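Local coordinates for Alpha/beta hydrolase fold protein (Chitinophaga pinensis, PDB 4PW0), which is of unknown specific function but, as a member of the alpha/beta hydrolase fold family, probably hydrolyses its substrate with a serine nucleophile, at residues A[40-45]-A[113-118]; A[72-75]-A[80-83]; A[86-91]-A[201-206]. All blocks are in the same frame, centred on the assembly; numbering follows the deposited sequence. Where two conformers were deposited one is given.

Contact 1 of 3, residues A[40-45]-A[113-118]; sequences ICFQHF and GFIVQY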
ATOM      1  N   ILE A  40      -9.622  -1.096 -18.533  1.00 17.31           N
ATOM      2  CA  ILE A  40      -9.175  -0.167 -19.583  0.60 17.80           C
ATOM      3  C   ILE A  40      -8.012   0.678 -19.026  1.00 16.52           C
ATOM      4  O   ILE A  40      -8.131   1.259 -17.957  1.00 16.36           O
ATOM      5  CB  ILE A  40     -10.274   0.816 -20.032  0.60 19.75           C
ATOM      6  CG1 ILE A  40     -11.625   0.113 -20.260  0.60 21.83           C
ATOM      7  CG2 ILE A  40      -9.837   1.584 -21.281  0.60 20.90           C
ATOM      8  CD1 ILE A  40     -11.585  -0.965 -21.313  0.60 23.19           C
ATOM      9  N   CYS A  41      -6.924   0.723 -19.766  1.00 16.89           N
ATOM     10  CA  CYS A  41      -5.675   1.348 -19.347  1.00 16.04           C
ATOM     11  C   CYS A  41      -5.409   2.623 -20.115  1.00 16.49           C
ATOM     12  O   CYS A  41      -5.575   2.673 -21.344  1.00 18.06           O
ATOM     13  CB  CYS A  41      -4.496   0.374 -19.519  1.00 16.80           C
ATOM     14  SG  CYS A  41      -4.678  -1.141 -18.575  1.00 19.22           S
ATOM     15  N   PHE A  42      -4.960   3.646 -19.407  1.00 15.82           N
ATOM     16  CA  PHE A  42      -4.761   4.992 -19.925  1.00 15.92           C
ATOM     17  C   PHE A  42      -3.323   5.419 -19.710  1.00 15.69           C
ATOM     18  O   PHE A  42      -2.839   5.421 -18.584  1.00 15.73           O
ATOM     19  CB  PHE A  42      -5.711   6.004 -19.272  1.00 15.75           C
ATOM     20  CG  PHE A  42      -7.175   5.678 -19.460  1.00 15.89           C
ATOM     21  CD1 PHE A  42      -7.783   4.681 -18.722  1.00 16.36           C
ATOM     22  CD2 PHE A  42      -7.945   6.405 -20.361  1.00 18.66           C
ATOM     23  CE1 PHE A  42      -9.139   4.381 -18.873  1.00 17.52           C
ATOM     24  CE2 PHE A  42      -9.293   6.098 -20.519  1.00 19.06           C
ATOM     25  CZ  PHE A  42      -9.873   5.081 -19.805  1.00 18.62           C
ATOM     26  N   GLN A  43      -2.661   5.745 -20.802  1.00 14.96           N
ATOM     27  CA  GLN A  43      -1.187   5.847 -20.850  1.00 15.56           C
ATOM     28  C   GLN A  43      -0.604   7.183 -20.381  1.00 14.68           C
ATOM     29  O   GLN A  43      -1.301   8.207 -20.291  1.00 16.24           O
ATOM     30  CB  GLN A  43      -0.738   5.507 -22.283  1.00 16.04           C
ATOM     31  CG  GLN A  43       0.741   5.300 -22.562  1.00 15.58           C
ATOM     32  CD  GLN A  43       1.395   4.262 -21.695  1.00 15.47           C
ATOM     33  OE1 GLN A  43       1.453   4.372 -20.449  1.00 16.57           O
ATOM     34  NE2 GLN A  43       1.844   3.174 -22.335  1.00 17.62           N
ATOM     35  N   HIS A  44       0.696   7.160 -20.086  1.00 14.79           N
ATOM     36  CA  HIS A  44       1.452   8.358 -19.704  1.00 15.10           C
ATOM     37  C   HIS A  44       1.807   9.306 -20.812  1.00 18.67           C
ATOM     38  O   HIS A  44       1.607   8.991 -21.982  1.00 18.71           O
ATOM     39  CB  HIS A  44       2.744   7.904 -18.991  1.00 16.19           C
ATOM     40  CG  HIS A  44       3.808   7.313 -19.885  1.00 16.29           C
ATOM     41  ND1 HIS A  44       4.648   8.082 -20.650  1.00 17.91           N
ATOM     42  CD2 HIS A  44       4.236   6.039 -20.059  1.00 17.07           C
ATOM     43  CE1 HIS A  44       5.504   7.306 -21.301  1.00 18.45           C
ATOM     44  NE2 HIS A  44       5.299   6.074 -20.932  1.00 17.26           N
ATOM     45  N   PHE A  45       2.459  10.432 -20.452  1.00 18.97           N
ATOM     46  CA  PHE A  45       2.928  11.503 -21.407  1.00 18.01           C
ATOM     47  C   PHE A  45       3.928  10.974 -22.413  1.00 18.10           C
ATOM     48  O   PHE A  45       4.966  10.493 -22.053  1.00 18.01           O
ATOM     49  CB  PHE A  45       3.597  12.627 -20.603  1.00 19.06           C
ATOM     50  CG  PHE A  45       4.260  13.725 -21.406  1.00 18.81           C
ATOM     51  CD1 PHE A  45       3.556  14.459 -22.346  1.00 19.61           C
ATOM     52  CD2 PHE A  45       5.560  14.072 -21.181  1.00 19.88           C
ATOM     53  CE1 PHE A  45       4.182  15.477 -23.044  1.00 18.66           C
ATOM     54  CE2 PHE A  45       6.204  15.066 -21.889  1.00 19.78           C
ATOM     55  CZ  PHE A  45       5.502  15.799 -22.837  1.00 19.39           C
ATOM     56  N   GLY A 113      -3.805   9.018 -15.438  1.00 14.50           N
ATOM     57  CA  GLY A 113      -4.369   9.153 -14.114  1.00 15.36           C
ATOM     58  C   GLY A 113      -5.223  10.399 -13.945  1.00 15.73           C
ATOM     59  O   GLY A 113      -6.102  10.432 -13.062  1.00 17.17           O
ATOM     60  N   PHE A 114      -4.969  11.439 -14.726  1.00 14.43           N
ATOM     61  CA  PHE A 114      -5.859  12.609 -14.734  1.00 14.35           C
ATOM     62  C   PHE A 114      -7.171  12.259 -15.461  1.00 15.76           C
ATOM     63  O   PHE A 114      -8.289  12.543 -14.967  1.00 16.36           O
ATOM     64  CB  PHE A 114      -5.253  13.779 -15.514  1.00 15.29           C
ATOM     65  CG  PHE A 114      -3.914  14.266 -15.050  1.00 14.62           C
ATOM     66  CD1 PHE A 114      -3.390  13.978 -13.798  1.00 15.21           C
ATOM     67  CD2 PHE A 114      -3.163  15.043 -15.896  1.00 15.55           C
ATOM     68  CE1 PHE A 114      -2.123  14.425 -13.428  1.00 15.12           C
ATOM     69  CE2 PHE A 114      -1.929  15.518 -15.528  1.00 15.93           C
ATOM     70  CZ  PHE A 114      -1.392  15.239 -14.302  1.00 14.91           C
ATOM     71  N   ILE A 115      -7.053  11.552 -16.579  1.00 14.85           N
ATOM     72  CA  ILE A 115      -8.227  11.168 -17.382  1.00 15.42           C
ATOM     73  C   ILE A 115      -9.164  10.283 -16.571  1.00 16.15           C
ATOM     74  O   ILE A 115     -10.400  10.478 -16.603  1.00 17.67           O
ATOM     75  CB  ILE A 115      -7.788  10.493 -18.699  1.00 16.98           C
ATOM     76  CG1 ILE A 115      -7.122  11.518 -19.629  1.00 16.52           C
ATOM     77  CG2 ILE A 115      -8.989   9.859 -19.429  1.00 18.09           C
ATOM     78  CD1 ILE A 115      -6.348  10.916 -20.795  1.00 17.99           C
ATOM     79  N   VAL A 116      -8.646   9.330 -15.793  1.00 16.26           N
ATOM     80  CA  VAL A 116      -9.583   8.439 -15.076  1.00 15.79           C
ATOM     81  C   VAL A 116     -10.317   9.197 -13.980  1.00 16.60           C
ATOM     82  O   VAL A 116     -11.448   8.858 -13.686  1.00 18.21           O
ATOM     83  CB  VAL A 116      -8.911   7.175 -14.515  1.00 17.11           C
ATOM     84  CG1 VAL A 116      -8.329   6.347 -15.666  1.00 17.58           C
ATOM     85  CG2 VAL A 116      -7.834   7.455 -13.459  1.00 16.98           C
ATOM     86  N   GLN A 117      -9.682  10.195 -13.364  1.00 15.86           N
ATOM     87  CA  GLN A 117     -10.386  11.032 -12.368  1.00 15.81           C
ATOM     88  C   GLN A 117     -11.540  11.801 -13.043  1.00 18.07           C
ATOM     89  O   GLN A 117     -12.655  11.818 -12.546  1.00 19.28           O
ATOM     90  CB  GLN A 117      -9.462  12.029 -11.734  1.00 17.08           C
ATOM     91  CG  GLN A 117      -8.389  11.448 -10.827  1.00 15.91           C
ATOM     92  CD  GLN A 117      -7.432  12.528 -10.380  1.00 16.19           C
ATOM     93  OE1 GLN A 117      -7.820  13.447  -9.650  1.00 18.42           O
ATOM     94  NE2 GLN A 117      -6.181  12.406 -10.774  1.00 16.85           N
ATOM     95  N   TYR A 118     -11.243  12.442 -14.168  1.00 17.24           N
ATOM     96  CA  TYR A 118     -12.244  13.217 -14.871  1.00 17.87           C
ATOM     97  C   TYR A 118     -13.373  12.299 -15.356  1.00 17.33           C
ATOM     98  O   TYR A 118     -14.567  12.646 -15.265  1.00 20.04           O
ATOM     99  CB  TYR A 118     -11.614  14.033 -16.006  1.00 19.66           C
ATOM    100  CG  TYR A 118     -12.549  15.112 -16.500  1.00 20.53           C
ATOM    101  CD1 TYR A 118     -12.756  16.242 -15.746  1.00 26.45           C
ATOM    102  CD2 TYR A 118     -13.264  14.974 -17.654  1.00 19.30           C
ATOM    103  CE1 TYR A 118     -13.656  17.222 -16.128  1.00 28.35           C
ATOM    104  CE2 TYR A 118     -14.186  15.960 -18.055  1.00 22.43           C
ATOM    105  CZ  TYR A 118     -14.357  17.072 -17.306  1.00 24.13           C
ATOM    106  OH  TYR A 118     -15.266  18.044 -17.707  1.00 30.26           O
TER
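F42, at the end of strand 40-42, comes within 7.2 Å of helix 113-118, measured from F42 CA to G113 CA, the closest pair of CA atoms between the two segments. The separation leaves room for one layer of side chains, and the CB bond of F42 points at the helix to fill it. The ring is placed by chi1 of -59°, which sets CG anti to the carbonyl carbon and beside the backbone N. Two methyl groups approach from the same side of the ring plane and share its two halves: V116 CG1 lies 3.5 Å from F42 CD1, while I115 CG2 lies 3.7 Å from F42 CD2. Their approach is oblique to the ring. I115 reaches it through CG2, the branch anti to its own N, and V116 through CG1, the branch beside its N. The amides of Q43 and Q117 are bonded away from this patch. Within the helix, Q117 NE2 donates to G113 O over 3.0 Å with an N-H...O angle of 154°, and it has a second acceptor in A136 O. Past the strand, Q43 OE1 takes the H44 N-H at 2.9 Å on a lone pair, tying the side chain to the turn. F69 meets the F42 ring edge-to-face, and A92 of helix 85-98 also touches F42. The probable nucleophile elbow (G108, S110, G112) leads from strand 104-109 into helix 111-122, and F42 also touches its residues. The chemistry across the interface is therefore wholly apolar: strand and helix are joined by close-fitting buried carbon surfaces beside that elbow.

Contact 2 of 3, residues A[72-75]-A[80-83]; sequences KGVG and TTPD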
ATOM      1  N   LYS A  72      -6.818   9.679 -29.233  1.00 18.68           N
ATOM      2  CA  LYS A  72      -6.884  10.345 -30.519  1.00 19.41           C
ATOM      3  C   LYS A  72      -5.554  11.037 -30.817  1.00 19.41           C
ATOM      4  O   LYS A  72      -4.983  11.747 -29.982  1.00 18.43           O
ATOM      5  CB  LYS A  72      -8.013  11.366 -30.486  1.00 19.82           C
ATOM      6  CG  LYS A  72      -8.182  12.109 -31.812  1.00 21.85           C
ATOM      7  CD  LYS A  72      -9.307  13.138 -31.751  1.00 23.21           C
ATOM      8  CE  LYS A  72     -10.669  12.502 -31.711  1.00 26.17           C
ATOM      9  NZ  LYS A  72     -11.716  13.591 -31.718  1.00 29.29           N
ATOM     10  N   GLY A  73      -5.018  10.765 -32.004  1.00 18.79           N
ATOM     11  CA  GLY A  73      -3.798  11.359 -32.478  1.00 19.95           C
ATOM     12  C   GLY A  73      -2.489  10.742 -32.022  1.00 19.13           C
ATOM     13  O   GLY A  73      -1.433  11.101 -32.505  1.00 20.68           O
ATOM     14  N   VAL A  74      -2.570   9.871 -31.037  1.00 18.42           N
ATOM     15  CA  VAL A  74      -1.359   9.281 -30.441  1.00 18.09           C
ATOM     16  C   VAL A  74      -0.970   8.023 -31.218  1.00 19.11           C
ATOM     17  O   VAL A  74      -1.783   7.132 -31.384  1.00 19.88           O
ATOM     18  CB  VAL A  74      -1.621   8.924 -28.968  1.00 17.39           C
ATOM     19  CG1 VAL A  74      -0.378   8.290 -28.339  1.00 19.95           C
ATOM     20  CG2 VAL A  74      -2.006  10.161 -28.206  1.00 19.41           C
ATOM     21  N   GLY A  75       0.283   7.934 -31.653  1.00 20.09           N
ATOM     22  CA  GLY A  75       0.781   6.692 -32.247  1.00 23.74           C
ATOM     23  C   GLY A  75      -0.024   6.354 -33.494  1.00 22.32           C
ATOM     24  O   GLY A  75      -0.308   7.244 -34.320  1.00 21.52           O
ATOM     25  N   THR A  80      -6.164  14.483 -34.493  1.00 23.11           N
ATOM     26  CA  THR A  80      -5.499  15.586 -33.806  1.00 23.32           C
ATOM     27  C   THR A  80      -5.718  15.386 -32.312  1.00 22.37           C
ATOM     28  O   THR A  80      -6.829  15.247 -31.858  1.00 21.95           O
ATOM     29  CB  THR A  80      -6.148  16.911 -34.224  1.00 24.76           C
ATOM     30  OG1 THR A  80      -5.938  17.106 -35.616  1.00 30.45           O
ATOM     31  CG2 THR A  80      -5.523  18.094 -33.528  1.00 27.00           C
ATOM     32  N   THR A  81      -4.633  15.285 -31.555  1.00 20.49           N
ATOM     33  CA  THR A  81      -4.758  15.181 -30.099  1.00 18.35           C
ATOM     34  C   THR A  81      -5.246  16.525 -29.550  1.00 18.20           C
ATOM     35  O   THR A  81      -4.663  17.557 -29.862  1.00 18.94           O
ATOM     36  CB  THR A  81      -3.368  14.861 -29.513  1.00 18.73           C
ATOM     37  OG1 THR A  81      -2.848  13.668 -30.097  1.00 18.53           O
ATOM     38  CG2 THR A  81      -3.408  14.735 -27.984  1.00 19.25           C
ATOM     39  N   PRO A  82      -6.306  16.498 -28.717  1.00 19.13           N
ATOM     40  CA  PRO A  82      -6.771  17.791 -28.155  1.00 19.00           C
ATOM     41  C   PRO A  82      -5.887  18.269 -26.989  1.00 18.74           C
ATOM     42  O   PRO A  82      -5.069  17.493 -26.492  1.00 19.60           O
ATOM     43  CB  PRO A  82      -8.155  17.455 -27.645  1.00 20.54           C
ATOM     44  CG  PRO A  82      -8.048  16.007 -27.237  1.00 20.31           C
ATOM     45  CD  PRO A  82      -7.119  15.368 -28.223  1.00 20.48           C
ATOM     46  N   ASP A  83      -6.048  19.529 -26.606  1.00 19.34           N
ATOM     47  CA  ASP A  83      -5.111  20.177 -25.703  1.00 19.66           C
ATOM     48  C   ASP A  83      -5.500  20.142 -24.224  1.00 17.83           C
ATOM     49  O   ASP A  83      -4.926  20.873 -23.422  1.00 19.51           O
ATOM     50  CB  ASP A  83      -4.812  21.618 -26.161  1.00 21.02           C
ATOM     51  CG  ASP A  83      -5.953  22.567 -25.939  1.00 22.16           C
ATOM     52  OD1 ASP A  83      -7.020  22.159 -25.457  1.00 22.38           O
ATOM     53  OD2 ASP A  83      -5.769  23.778 -26.275  1.00 26.03           O
TER
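The oxygen edge of the peptide group linking T80 to T81 is met obliquely, from one side of its plane, by the aliphatic part of K72: K72 CG lies 3.4 Å and K72 CD 3.3 Å from T80 O, both outward of the oxygen. On the same side, G73 CA stands over the nitrogen end of that peptide. A second flat group, the carbonyl of K72, is met in its plane instead. There T81 OG1 donates to K72 O at 2.9 Å, on a lone pair, with a C=O...donor angle of 134°. The T81 hydroxyl is put there by chi1 of -57°, beside its own backbone N. G73 passes close to this hydroxyl, its CA 3.5 Å from T81 OG1; a side chain at G73 would collide with that oxygen, and its phi of 83° also suits glycine. Replacing T81 by a valine would probably leave K72 O without its hydroxyl mate and remove the hydrogen bond that ties the two arms of the loop together. The backbone of T81 has a tether of its own, T81 N donating to Q198 OE1. Both segments belong to the loop between strand 66-69 and helix 85-98: T81 leans on A199 and A202 of helix 197-212, P82 on A87 and M88 of helix 85-98, and K72 on T24 and Y26 of strand 24-31.

Contact 3 of 3, residues A[86-91]-A[201-206]; sequences AAMTAD and GAQLTA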
ATOM      1  N   ALA A  86     -10.284  17.121 -20.462  1.00 18.02           N
ATOM      2  CA  ALA A  86     -11.686  16.868 -20.656  1.00 18.93           C
ATOM      3  C   ALA A  86     -11.981  16.293 -22.034  1.00 19.27           C
ATOM      4  O   ALA A  86     -12.783  15.365 -22.160  1.00 19.50           O
ATOM      5  CB  ALA A  86     -12.500  18.150 -20.424  1.00 20.46           C
ATOM      6  N   ALA A  87     -11.357  16.854 -23.061  1.00 18.99           N
ATOM      7  CA  ALA A  87     -11.539  16.331 -24.420  1.00 18.71           C
ATOM      8  C   ALA A  87     -10.950  14.941 -24.611  1.00 19.59           C
ATOM      9  O   ALA A  87     -11.502  14.093 -25.277  1.00 20.11           O
ATOM     10  CB  ALA A  87     -10.971  17.308 -25.446  1.00 20.63           C
HETATM   11  N   MSE A  88      -9.778  14.713 -23.987  1.00 17.88           N
HETATM   12  CA  MSE A  88      -9.212  13.360 -24.044  1.00 17.90           C
HETATM   13  C   MSE A  88     -10.088  12.325 -23.422  1.00 17.85           C
HETATM   14  O   MSE A  88     -10.141  11.171 -23.869  1.00 18.26           O
HETATM   15  CB  MSE A  88      -7.856  13.335 -23.344  1.00 16.98           C
HETATM   16  CG  MSE A  88      -6.821  14.208 -24.054  1.00 17.99           C
HETATM   17 SE   MSE A  88      -5.124  14.179 -23.055  0.65 19.14          SE
HETATM   18  CE  MSE A  88      -4.200  15.483 -24.108  1.00 19.16           C
ATOM     19  N   THR A  89     -10.812  12.718 -22.380  1.00 18.44           N
ATOM     20  CA  THR A  89     -11.754  11.853 -21.698  1.00 18.76           C
ATOM     21  C   THR A  89     -12.965  11.573 -22.605  1.00 19.12           C
ATOM     22  O   THR A  89     -13.380  10.428 -22.708  1.00 19.60           O
ATOM     23  CB  THR A  89     -12.206  12.476 -20.357  1.00 19.28           C
ATOM     24  OG1 THR A  89     -11.059  12.766 -19.540  1.00 18.58           O
ATOM     25  CG2 THR A  89     -13.108  11.532 -19.612  1.00 20.37           C
ATOM     26  N   ALA A  90     -13.502  12.619 -23.249  1.00 19.85           N
ATOM     27  CA  ALA A  90     -14.617  12.430 -24.184  1.00 21.36           C
ATOM     28  C   ALA A  90     -14.233  11.513 -25.342  1.00 20.37           C
ATOM     29  O   ALA A  90     -14.996  10.607 -25.744  1.00 23.88           O
ATOM     30  CB  ALA A  90     -15.057  13.798 -24.737  1.00 24.58           C
ATOM     31  N   ASP A  91     -13.009  11.695 -25.844  1.00 19.26           N
ATOM     32  CA  ASP A  91     -12.508  10.858 -26.932  1.00 19.63           C
ATOM     33  C   ASP A  91     -12.360   9.400 -26.493  1.00 20.53           C
ATOM     34  O   ASP A  91     -12.773   8.450 -27.177  1.00 21.75           O
ATOM     35  CB  ASP A  91     -11.193  11.379 -27.491  1.00 21.81           C
ATOM     36  CG  ASP A  91     -11.320  12.766 -28.169  1.00 21.89           C
ATOM     37  OD1 ASP A  91     -12.490  13.139 -28.578  1.00 26.62           O
ATOM     38  OD2 ASP A  91     -10.287  13.465 -28.334  1.00 21.43           O
ATOM     39  N   GLY A 201       2.946  17.922 -28.069  1.00 16.24           N
ATOM     40  CA  GLY A 201       2.636  19.315 -27.712  1.00 15.89           C
ATOM     41  C   GLY A 201       1.271  19.466 -27.074  1.00 15.85           C
ATOM     42  O   GLY A 201       1.123  20.213 -26.088  1.00 17.37           O
ATOM     43  N   ALA A 202       0.277  18.726 -27.570  1.00 16.61           N
ATOM     44  CA  ALA A 202      -1.051  18.802 -27.012  1.00 17.06           C
ATOM     45  C   ALA A 202      -1.056  18.271 -25.566  1.00 15.83           C
ATOM     46  O   ALA A 202      -1.686  18.852 -24.675  1.00 17.15           O
ATOM     47  CB  ALA A 202      -2.022  18.010 -27.868  1.00 18.46           C
ATOM     48  N   GLN A 203      -0.361  17.162 -25.351  1.00 15.34           N
ATOM     49  CA  GLN A 203      -0.275  16.590 -24.002  1.00 15.90           C
ATOM     50  C   GLN A 203       0.475  17.475 -23.044  1.00 16.63           C
ATOM     51  O   GLN A 203       0.058  17.590 -21.906  1.00 16.22           O
ATOM     52  CB  GLN A 203       0.371  15.208 -24.047  1.00 15.67           C
ATOM     53  CG  GLN A 203      -0.471  14.164 -24.752  1.00 15.90           C
ATOM     54  CD  GLN A 203       0.225  12.832 -24.798  1.00 16.91           C
ATOM     55  OE1 GLN A 203       1.367  12.688 -24.366  1.00 19.61           O
ATOM     56  NE2 GLN A 203      -0.465  11.836 -25.344  1.00 18.81           N
ATOM     57  N   LEU A 204       1.551  18.108 -23.487  1.00 15.18           N
ATOM     58  CA  LEU A 204       2.279  19.024 -22.600  1.00 15.02           C
ATOM     59  C   LEU A 204       1.373  20.158 -22.154  1.00 15.87           C
ATOM     60  O   LEU A 204       1.346  20.525 -20.956  1.00 15.63           O
ATOM     61  CB  LEU A 204       3.569  19.538 -23.269  1.00 15.76           C
ATOM     62  CG  LEU A 204       4.535  20.324 -22.393  1.00 17.44           C
ATOM     63  CD1 LEU A 204       5.954  20.191 -22.908  1.00 22.25           C
ATOM     64  CD2 LEU A 204       4.185  21.785 -22.338  1.00 20.30           C
ATOM     65  N   THR A 205       0.581  20.671 -23.081  1.00 16.40           N
ATOM     66  CA  THR A 205      -0.384  21.706 -22.758  1.00 17.27           C
ATOM     67  C   THR A 205      -1.432  21.207 -21.741  1.00 16.02           C
ATOM     68  O   THR A 205      -1.732  21.863 -20.734  1.00 17.37           O
ATOM     69  CB  THR A 205      -1.094  22.206 -24.038  1.00 17.51           C
ATOM     70  OG1 THR A 205      -0.097  22.625 -24.964  1.00 18.37           O
ATOM     71  CG2 THR A 205      -2.011  23.371 -23.722  1.00 19.33           C
ATOM     72  N   ALA A 206      -1.979  20.015 -22.007  1.00 15.77           N
ATOM     73  CA  ALA A 206      -3.016  19.435 -21.184  1.00 15.75           C
ATOM     74  C   ALA A 206      -2.521  19.180 -19.746  1.00 15.84           C
ATOM     75  O   ALA A 206      -3.268  19.439 -18.766  1.00 17.33           O
ATOM     76  CB  ALA A 206      -3.546  18.160 -21.804  1.00 17.83           C
TER
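In helix 201-206, which receives M88 of helix 86-91 against A206 and Q203, the carbonyl oxygen of G201 is gripped twice by one residue. T205 OG1 donates to G201 O at 2.9 Å and T205 N to G201 O at 3.1 Å, from opposite faces of the carbonyl plane; the side-chain bond thus doubles an ordinary helical one. The contact between the helices rests on one group. M88 is a selenomethionine whose chain runs extended beyond CG (chi2 178°), carrying the terminal methyl across to the other helix. There M88 CE touches A206 CB at 3.6 Å and lies 4.0 Å from Q203 CG, the side chains of M88 and Q203 crossing at about a right angle. The polar end of Q203 is engaged away from M88, its OE1 accepting from T46 N. With local axes 11.8 Å apart and at 120°, the two helices are bridged by a long side chain and do not pack backbone to backbone. Helix 85-98 follows strand 66-69 and belongs to the hydrolase core, whereas helix 197-212 is the last of four helices inserted between strands 127-133 and 226-231, an arrangement consistent with the cap found at this point in many alpha/beta hydrolases.

Overall arrangement
Contacts 2 and 3 are near neighbours, their centres 7 Å apart: P82 O lies 3.2 Å from M88 CE, and K72 NZ forms a long, weak ion pair with D91 OD1 at 3.3 Å. Contact 1 lies deeper, its centre 5 Å from that of the chain, and meets contact 3 on both of its helices, through I115 CG2 to T89 OG1 at 3.6 Å and F45 CD1 to Q203 OE1 at 3.5 Å. Contacts 1 and 2 do not touch, with about 7 Å between nearest atoms. Contact 3 therefore connects the other two. Among the three, contact 1 touches the probable nucleophile elbow around S110, while M88 of contact 3 lies near it without touching.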